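Local coordinates for putative major capsid protein (Cafeteriavirus-dependent mavirus, PDB 6G44) that probably forms the viral capsid shell as a double jelly-roll major capsid protein that assembles into trimers, at residues I127-Y132 and V425-P430; S333-M338 and L470-I475. All blocks are in the same frame, centred on the assembly; numbering follows the deposited sequence.

Interaction 1. Residues I127-Y132 and V425-P430; sequences IKLHQY and VIFFRP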
ATOM      1  N   ILE C 127      22.005  -9.123  -3.041  1.00 12.60           N
ATOM      2  CA  ILE C 127      20.799  -8.417  -3.481  1.00 12.27           C
ATOM      3  C   ILE C 127      19.935  -9.333  -4.305  1.00 12.43           C
ATOM      4  O   ILE C 127      18.705  -9.149  -4.278  1.00 12.39           O
ATOM      5  CB  ILE C 127      21.137  -7.083  -4.202  1.00 12.39           C
ATOM      6  CG1 ILE C 127      19.930  -6.142  -4.293  1.00 12.18           C
ATOM      7  CG2 ILE C 127      21.704  -7.299  -5.576  1.00 12.13           C
ATOM      8  CD1 ILE C 127      19.269  -5.803  -2.976  1.00 13.00           C
ATOM      9  N   LYS C 128      20.504 -10.292  -5.031  1.00 12.37           N
ATOM     10  CA  LYS C 128      19.669 -11.204  -5.815  1.00 13.80           C
ATOM     11  C   LYS C 128      18.706 -11.969  -4.923  1.00 15.20           C
ATOM     12  O   LYS C 128      17.590 -12.256  -5.348  1.00 14.78           O
ATOM     13  CB  LYS C 128      20.498 -12.190  -6.665  1.00 15.51           C
ATOM     14  CG  LYS C 128      19.672 -13.048  -7.637  1.00 16.61           C
ATOM     15  CD  LYS C 128      20.551 -13.887  -8.556  1.00 17.85           C
ATOM     16  CE  LYS C 128      19.723 -14.696  -9.559  1.00 18.89           C
ATOM     17  NZ  LYS C 128      20.546 -15.534 -10.492  1.00 20.51           N
ATOM     18  N   LEU C 129      19.118 -12.308  -3.706  1.00 14.49           N
ATOM     19  CA  LEU C 129      18.236 -12.953  -2.724  1.00 15.61           C
ATOM     20  C   LEU C 129      17.373 -11.948  -2.001  1.00 15.22           C
ATOM     21  O   LEU C 129      16.155 -12.122  -1.886  1.00 15.30           O
ATOM     22  CB  LEU C 129      19.038 -13.706  -1.662  1.00 17.54           C
ATOM     23  CG  LEU C 129      19.655 -15.012  -2.063  1.00 20.24           C
ATOM     24  CD1 LEU C 129      20.591 -15.475  -0.956  1.00 21.17           C
ATOM     25  CD2 LEU C 129      18.551 -16.036  -2.244  1.00 21.75           C
ATOM     26  N   HIS C 130      17.993 -10.893  -1.495  1.00 13.45           N
ATOM     27  CA  HIS C 130      17.363  -9.923  -0.627  1.00 13.41           C
ATOM     28  C   HIS C 130      16.167  -9.254  -1.283  1.00 13.22           C
ATOM     29  O   HIS C 130      15.170  -8.928  -0.615  1.00 13.76           O
ATOM     30  CB  HIS C 130      18.397  -8.861  -0.201  1.00 14.00           C
ATOM     31  CG  HIS C 130      17.892  -7.878   0.795  1.00 14.25           C
ATOM     32  ND1 HIS C 130      17.551  -8.240   2.076  1.00 16.48           N
ATOM     33  CD2 HIS C 130      17.717  -6.543   0.720  1.00 15.06           C
ATOM     34  CE1 HIS C 130      17.169  -7.164   2.739  1.00 15.64           C
ATOM     35  NE2 HIS C 130      17.250  -6.123   1.938  1.00 16.20           N
ATOM     36  N   GLN C 131      16.250  -9.027  -2.598  1.00 11.94           N
ATOM     37  CA  GLN C 131      15.148  -8.360  -3.316  1.00 12.00           C
ATOM     38  C   GLN C 131      13.830  -9.129  -3.222  1.00 12.36           C
ATOM     39  O   GLN C 131      12.760  -8.536  -3.417  1.00 12.42           O
ATOM     40  CB  GLN C 131      15.499  -8.113  -4.802  1.00 12.06           C
ATOM     41  CG  GLN C 131      15.628  -9.367  -5.634  1.00 12.85           C
ATOM     42  CD  GLN C 131      16.185  -9.146  -7.026  1.00 14.21           C
ATOM     43  OE1 GLN C 131      16.188  -8.028  -7.532  1.00 15.26           O
ATOM     44  NE2 GLN C 131      16.675 -10.223  -7.658  1.00 14.32           N
ATOM     45  N   TYR C 132      13.918 -10.435  -2.952  1.00 12.65           N
ATOM     46  CA  TYR C 132      12.730 -11.307  -2.946  1.00 12.93           C
ATOM     47  C   TYR C 132      12.103 -11.460  -1.586  1.00 14.58           C
ATOM     48  O   TYR C 132      10.996 -11.988  -1.516  1.00 15.83           O
ATOM     49  CB  TYR C 132      13.038 -12.697  -3.485  1.00 12.93           C
ATOM     50  CG  TYR C 132      13.290 -12.730  -4.953  1.00 12.28           C
ATOM     51  CD1 TYR C 132      12.277 -12.451  -5.862  1.00 11.69           C
ATOM     52  CD2 TYR C 132      14.532 -13.048  -5.455  1.00 12.35           C
ATOM     53  CE1 TYR C 132      12.502 -12.504  -7.225  1.00 11.76           C
ATOM     54  CE2 TYR C 132      14.769 -13.102  -6.815  1.00 12.93           C
ATOM     55  CZ  TYR C 132      13.757 -12.836  -7.703  1.00 13.05           C
ATOM     56  OH  TYR C 132      14.024 -12.879  -9.055  1.00 15.01           O
ATOM     57  N   VAL C 425      12.293 -18.648  -5.781  1.00 10.55           N
ATOM     58  CA  VAL C 425      13.241 -18.691  -4.662  1.00 10.76           C
ATOM     59  C   VAL C 425      12.476 -19.207  -3.468  1.00 10.43           C
ATOM     60  O   VAL C 425      11.429 -18.659  -3.124  1.00 10.13           O
ATOM     61  CB  VAL C 425      13.850 -17.315  -4.321  1.00 11.63           C
ATOM     62  CG1 VAL C 425      14.816 -17.421  -3.156  1.00 12.26           C
ATOM     63  CG2 VAL C 425      14.575 -16.754  -5.545  1.00 12.13           C
ATOM     64  N   ILE C 426      12.980 -20.270  -2.852  1.00 10.37           N
ATOM     65  CA  ILE C 426      12.307 -20.867  -1.692  1.00 10.60           C
ATOM     66  C   ILE C 426      13.123 -20.591  -0.432  1.00 10.91           C
ATOM     67  O   ILE C 426      14.226 -21.122  -0.278  1.00 11.04           O
ATOM     68  CB  ILE C 426      12.016 -22.371  -1.852  1.00 11.04           C
ATOM     69  CG1 ILE C 426      11.142 -22.620  -3.079  1.00 11.19           C
ATOM     70  CG2 ILE C 426      11.341 -22.919  -0.591  1.00 11.78           C
ATOM     71  CD1 ILE C 426      11.098 -24.072  -3.528  1.00 11.31           C
ATOM     72  N   PHE C 427      12.583 -19.786   0.461  1.00 10.18           N
ATOM     73  CA  PHE C 427      13.173 -19.493   1.756  1.00 10.82           C
ATOM     74  C   PHE C 427      12.584 -20.439   2.777  1.00 11.15           C
ATOM     75  O   PHE C 427      11.347 -20.575   2.852  1.00 10.88           O
ATOM     76  CB  PHE C 427      12.887 -18.046   2.180  1.00 11.03           C
ATOM     77  CG  PHE C 427      13.547 -17.008   1.311  1.00 10.88           C
ATOM     78  CD1 PHE C 427      14.868 -16.642   1.531  1.00 11.74           C
ATOM     79  CD2 PHE C 427      12.852 -16.356   0.278  1.00 11.18           C
ATOM     80  CE1 PHE C 427      15.468 -15.664   0.756  1.00 11.65           C
ATOM     81  CE2 PHE C 427      13.462 -15.364  -0.480  1.00 11.89           C
ATOM     82  CZ  PHE C 427      14.788 -15.041  -0.254  1.00 11.47           C
ATOM     83  N   PHE C 428      13.430 -21.147   3.541  1.00 10.80           N
ATOM     84  CA  PHE C 428      12.943 -22.011   4.640  1.00 11.42           C
ATOM     85  C   PHE C 428      13.897 -21.964   5.824  1.00 11.03           C
ATOM     86  O   PHE C 428      15.098 -21.726   5.647  1.00 11.48           O
ATOM     87  CB  PHE C 428      12.687 -23.463   4.177  1.00 11.78           C
ATOM     88  CG  PHE C 428      13.942 -24.273   3.931  1.00 12.64           C
ATOM     89  CD1 PHE C 428      14.511 -25.023   4.948  1.00 13.13           C
ATOM     90  CD2 PHE C 428      14.525 -24.337   2.657  1.00 13.20           C
ATOM     91  CE1 PHE C 428      15.675 -25.749   4.728  1.00 13.88           C
ATOM     92  CE2 PHE C 428      15.659 -25.087   2.433  1.00 13.76           C
ATOM     93  CZ  PHE C 428      16.246 -25.796   3.477  1.00 13.26           C
ATOM     94  N   ARG C 429      13.335 -22.103   7.017  1.00 11.52           N
ATOM     95  CA  ARG C 429      14.083 -22.065   8.279  1.00 11.51           C
ATOM     96  C   ARG C 429      14.219 -23.496   8.808  1.00 12.06           C
ATOM     97  O   ARG C 429      13.405 -24.361   8.475  1.00 12.72           O
ATOM     98  CB  ARG C 429      13.308 -21.241   9.301  1.00 11.67           C
ATOM     99  CG  ARG C 429      13.050 -19.800   8.904  1.00 12.37           C
ATOM    100  CD  ARG C 429      12.211 -19.138   9.954  1.00 12.80           C
ATOM    101  NE  ARG C 429      11.857 -17.759   9.629  1.00 14.51           N
ATOM    102  CZ  ARG C 429      12.580 -16.690   9.919  1.00 15.91           C
ATOM    103  NH1 ARG C 429      13.719 -16.790  10.587  1.00 16.85           N
ATOM    104  NH2 ARG C 429      12.132 -15.486   9.597  1.00 17.34           N
ATOM    105  N   PRO C 430      15.179 -23.755   9.690  1.00 11.66           N
ATOM    106  CA  PRO C 430      15.257 -25.107  10.273  1.00 12.50           C
ATOM    107  C   PRO C 430      13.967 -25.499  11.014  1.00 12.55           C
ATOM    108  O   PRO C 430      13.559 -26.674  10.986  1.00 13.71           O
ATOM    109  CB  PRO C 430      16.482 -25.029  11.191  1.00 13.67           C
ATOM    110  CG  PRO C 430      16.813 -23.614  11.332  1.00 13.63           C
ATOM    111  CD  PRO C 430      16.291 -22.891  10.129  1.00 12.88           C
TER
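Y132 and L129 meet V425 and F427 through four apolar contacts and without a hydrogen bond between the two segments. Y132 CD2 lies 3.7 Å from V425 CG2, which comes at the ring obliquely, and the two side chains cross at about a right angle. The tyrosine ring reaches the valine with CG anti to its carbonyl carbon (chi1 -71°), and Q131 CG sits over one ring face, offset toward the rim. The other branch of the valine does different work: V425 CG1 approaches L129 CD2 at 4.1 Å and also covers one face of the F427 ring from within its own strand. That ring presents its edge to L129 and Y132. F427 CZ points at L129 O, in the plane of the ring and 3.6 Å away, while F427 CE2 touches Y132 CB at 4.0 Å. L129 O also accepts the backbone bond from Y132 N (3.0 Å). Helix 123-130 and Y132, from the N-terminal part of the chain, here pack on strand 425-428 of the family's C-terminal domain, probably joining the two halves of the double jelly roll. S382 OG bonds V425 O and F427 N along the strand edge not paired with 334-341, and N385 ND2 bonds F427 O. Q131 O is bonded by N388 ND2, and K128 NZ by S340 OG.

Interaction 2. Residues S333-M338 and L470-I475; sequences SMFAVM and LEVFSI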
ATOM      1  N   SER C 333      20.047 -19.656  10.523  1.00 12.99           N
ATOM      2  CA  SER C 333      18.704 -19.136  10.727  1.00 13.05           C
ATOM      3  C   SER C 333      17.780 -19.402   9.555  1.00 12.18           C
ATOM      4  O   SER C 333      16.575 -19.682   9.761  1.00 11.75           O
ATOM      5  CB  SER C 333      18.786 -17.628  10.950  1.00 14.40           C
ATOM      6  OG  SER C 333      17.496 -17.041  11.051  1.00 17.19           O
ATOM      7  N   MET C 334      18.311 -19.309   8.344  1.00 11.97           N
ATOM      8  CA  MET C 334      17.471 -19.475   7.165  1.00 12.47           C
ATOM      9  C   MET C 334      18.297 -19.994   6.003  1.00 12.40           C
ATOM     10  O   MET C 334      19.506 -19.781   5.938  1.00 12.63           O
ATOM     11  CB  MET C 334      16.781 -18.148   6.784  1.00 13.45           C
ATOM     12  CG  MET C 334      15.647 -18.295   5.751  1.00 14.12           C
ATOM     13  SD  MET C 334      14.778 -16.745   5.342  1.00 17.07           S
ATOM     14  CE  MET C 334      13.896 -16.410   6.845  1.00 16.59           C
ATOM     15  N   PHE C 335      17.614 -20.670   5.086  1.00 12.16           N
ATOM     16  CA  PHE C 335      18.157 -21.127   3.841  1.00 12.87           C
ATOM     17  C   PHE C 335      17.363 -20.569   2.686  1.00 12.51           C
ATOM     18  O   PHE C 335      16.179 -20.244   2.841  1.00 11.99           O
ATOM     19  CB  PHE C 335      18.103 -22.671   3.774  1.00 13.80           C
ATOM     20  CG  PHE C 335      18.944 -23.334   4.815  1.00 15.04           C
ATOM     21  CD1 PHE C 335      20.279 -23.569   4.536  1.00 16.25           C
ATOM     22  CD2 PHE C 335      18.424 -23.681   6.050  1.00 16.25           C
ATOM     23  CE1 PHE C 335      21.100 -24.160   5.473  1.00 16.43           C
ATOM     24  CE2 PHE C 335      19.258 -24.294   7.002  1.00 17.16           C
ATOM     25  CZ  PHE C 335      20.582 -24.513   6.689  1.00 16.01           C
ATOM     26  N   ALA C 336      18.007 -20.474   1.532  1.00 12.37           N
ATOM     27  CA  ALA C 336      17.324 -20.062   0.293  1.00 12.95           C
ATOM     28  C   ALA C 336      17.747 -21.010  -0.823  1.00 12.89           C
ATOM     29  O   ALA C 336      18.957 -21.262  -1.002  1.00 14.42           O
ATOM     30  CB  ALA C 336      17.631 -18.622  -0.078  1.00 13.36           C
ATOM     31  N   VAL C 337      16.779 -21.499  -1.576  1.00 13.08           N
ATOM     32  CA  VAL C 337      17.014 -22.418  -2.689  1.00 13.08           C
ATOM     33  C   VAL C 337      16.564 -21.742  -3.969  1.00 13.18           C
ATOM     34  O   VAL C 337      15.437 -21.222  -4.046  1.00 12.94           O
ATOM     35  CB  VAL C 337      16.219 -23.723  -2.495  1.00 13.35           C
ATOM     36  CG1 VAL C 337      16.499 -24.696  -3.642  1.00 13.65           C
ATOM     37  CG2 VAL C 337      16.552 -24.354  -1.165  1.00 13.75           C
ATOM     38  N   MET C 338      17.418 -21.765  -4.990  1.00 13.09           N
ATOM     39  CA  MET C 338      17.045 -21.244  -6.290  1.00 15.37           C
ATOM     40  C   MET C 338      17.784 -22.026  -7.355  1.00 14.53           C
ATOM     41  O   MET C 338      18.887 -22.510  -7.098  1.00 15.95           O
ATOM     42  CB  MET C 338      17.292 -19.729  -6.374  1.00 20.18           C
ATOM     43  CG  MET C 338      18.662 -19.201  -6.654  1.00 24.06           C
ATOM     44  SD  MET C 338      18.608 -17.383  -6.928  1.00 28.50           S
ATOM     45  CE  MET C 338      18.610 -16.825  -5.256  1.00 27.75           C
ATOM     46  N   LEU C 470      21.526 -25.356  -9.466  1.00 14.06           N
ATOM     47  CA  LEU C 470      20.870 -25.365  -8.142  1.00 13.85           C
ATOM     48  C   LEU C 470      21.839 -24.745  -7.146  1.00 14.54           C
ATOM     49  O   LEU C 470      22.990 -25.173  -7.048  1.00 15.32           O
ATOM     50  CB  LEU C 470      20.503 -26.794  -7.724  1.00 14.22           C
ATOM     51  CG  LEU C 470      20.107 -27.027  -6.269  1.00 13.99           C
ATOM     52  CD1 LEU C 470      18.905 -26.177  -5.839  1.00 13.54           C
ATOM     53  CD2 LEU C 470      19.833 -28.483  -5.966  1.00 14.48           C
ATOM     54  N   GLU C 471      21.399 -23.722  -6.415  1.00 14.31           N
ATOM     55  CA  GLU C 471      22.200 -23.079  -5.389  1.00 14.60           C
ATOM     56  C   GLU C 471      21.416 -23.087  -4.090  1.00 14.03           C
ATOM     57  O   GLU C 471      20.196 -22.823  -4.089  1.00 13.90           O
ATOM     58  CB  GLU C 471      22.520 -21.640  -5.757  1.00 16.49           C
ATOM     59  CG  GLU C 471      23.452 -21.480  -6.959  1.00 18.51           C
ATOM     60  CD  GLU C 471      23.749 -20.016  -7.256  1.00 20.76           C
ATOM     61  OE1 GLU C 471      22.781 -19.310  -7.614  1.00 22.05           O
ATOM     62  OE2 GLU C 471      24.928 -19.565  -7.125  1.00 24.90           O
ATOM     63  N   VAL C 472      22.104 -23.399  -2.998  1.00 12.81           N
ATOM     64  CA  VAL C 472      21.547 -23.367  -1.647  1.00 12.72           C
ATOM     65  C   VAL C 472      22.378 -22.369  -0.867  1.00 13.45           C
ATOM     66  O   VAL C 472      23.596 -22.536  -0.730  1.00 13.93           O
ATOM     67  CB  VAL C 472      21.547 -24.747  -0.965  1.00 13.02           C
ATOM     68  CG1 VAL C 472      20.941 -24.660   0.434  1.00 13.40           C
ATOM     69  CG2 VAL C 472      20.803 -25.728  -1.857  1.00 13.64           C
ATOM     70  N   PHE C 473      21.720 -21.310  -0.396  1.00 12.98           N
ATOM     71  CA  PHE C 473      22.377 -20.285   0.398  1.00 13.30           C
ATOM     72  C   PHE C 473      21.981 -20.415   1.845  1.00 13.20           C
ATOM     73  O   PHE C 473      20.866 -20.833   2.143  1.00 12.99           O
ATOM     74  CB  PHE C 473      21.969 -18.895  -0.058  1.00 13.80           C
ATOM     75  CG  PHE C 473      22.364 -18.584  -1.461  1.00 14.37           C
ATOM     76  CD1 PHE C 473      21.509 -18.879  -2.509  1.00 15.50           C
ATOM     77  CD2 PHE C 473      23.592 -18.002  -1.743  1.00 15.97           C
ATOM     78  CE1 PHE C 473      21.851 -18.587  -3.822  1.00 16.34           C
ATOM     79  CE2 PHE C 473      23.950 -17.735  -3.076  1.00 16.58           C
ATOM     80  CZ  PHE C 473      23.070 -18.022  -4.098  1.00 17.03           C
ATOM     81  N   SER C 474      22.898 -20.079   2.748  1.00 13.57           N
ATOM     82  CA  SER C 474      22.565 -19.921   4.171  1.00 14.43           C
ATOM     83  C   SER C 474      22.537 -18.452   4.518  1.00 14.45           C
ATOM     84  O   SER C 474      23.323 -17.676   3.984  1.00 14.07           O
ATOM     85  CB  SER C 474      23.550 -20.620   5.085  1.00 15.28           C
ATOM     86  OG  SER C 474      24.842 -20.117   4.878  1.00 16.78           O
ATOM     87  N   ILE C 475      21.659 -18.103   5.460  1.00 13.83           N
ATOM     88  CA  ILE C 475      21.620 -16.780   6.041  1.00 15.31           C
ATOM     89  C   ILE C 475      21.843 -17.004   7.516  1.00 15.32           C
ATOM     90  O   ILE C 475      21.001 -17.604   8.187  1.00 16.66           O
ATOM     91  CB  ILE C 475      20.288 -16.049   5.775  1.00 17.62           C
ATOM     92  CG1 ILE C 475      20.067 -15.933   4.256  1.00 18.55           C
ATOM     93  CG2 ILE C 475      20.319 -14.669   6.423  1.00 18.66           C
ATOM     94  CD1 ILE C 475      18.969 -16.785   3.689  1.00 20.58           C
TER
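A classic beta bulge begins this pairing: S333 and M334 both face I475, whose carbonyl oxygen takes a hydrogen bond from M334 N at 3.2 Å and a weak, bent one from S333 N (121° at the hydrogen). Beyond the bulge the antiparallel ladder runs regularly, consistent with a sheet of the C-terminal jelly roll in the double jelly-roll fold. M334 with I475, A336 with F473 and M338 with E471 are hydrogen-bonded pairs; I475 N to M334 O and F473 N to A336 O are both 2.8 Å, the latter nearly straight (173°). F335 with S474 and V337 with V472 are the non-hydrogen-bonded pairs between them, where F335 CA comes within 3.2 Å of F473 O in a CA-H...O contact. Side chains alternate between two faces. On one, M334 and I475 lie side by side, M334 CB 4.0 Å from I475 CD1. Further along, M338 sets CG between its backbone N and carbonyl carbon (chi1 81°), then bends at chi3 to bring M338 CE 4.0 Å from F473 CE1. F335, V337, V472 and S474 line the other face, and V337 CG1 meets L470 CD1 at 3.6 Å. S474 OG turns to E296, and S333 OG to the terminal carboxylate of G520. Strand 334-341 lies inside its sheet between 464-482 and 425-428; 286-305 pairs with 464-482, and L129 of helix 123-130 packs on A336, M338 and F473.

Overall arrangement
Both contacts are buried and lie close together, their centres about 7 Å apart, and strand 334-341 joins them. Its backbone continues the sheet from interaction 2 to the strand of interaction 1, through probable hydrogen bonds from F335 N to F428 O (2.8 Å) and from V337 N to I426 O (2.9 Å). Interaction 2 is pairing within a sheet, a ladder of main-chain bonds with mostly apolar side chains on its faces. Interaction 1 packs a helix on that sheet mainly by apolar side chains, without a hydrogen bond between the segments, and buries far less surface, 206 against 580 Å². L129 belongs to interaction 1 and reaches the strands of interaction 2.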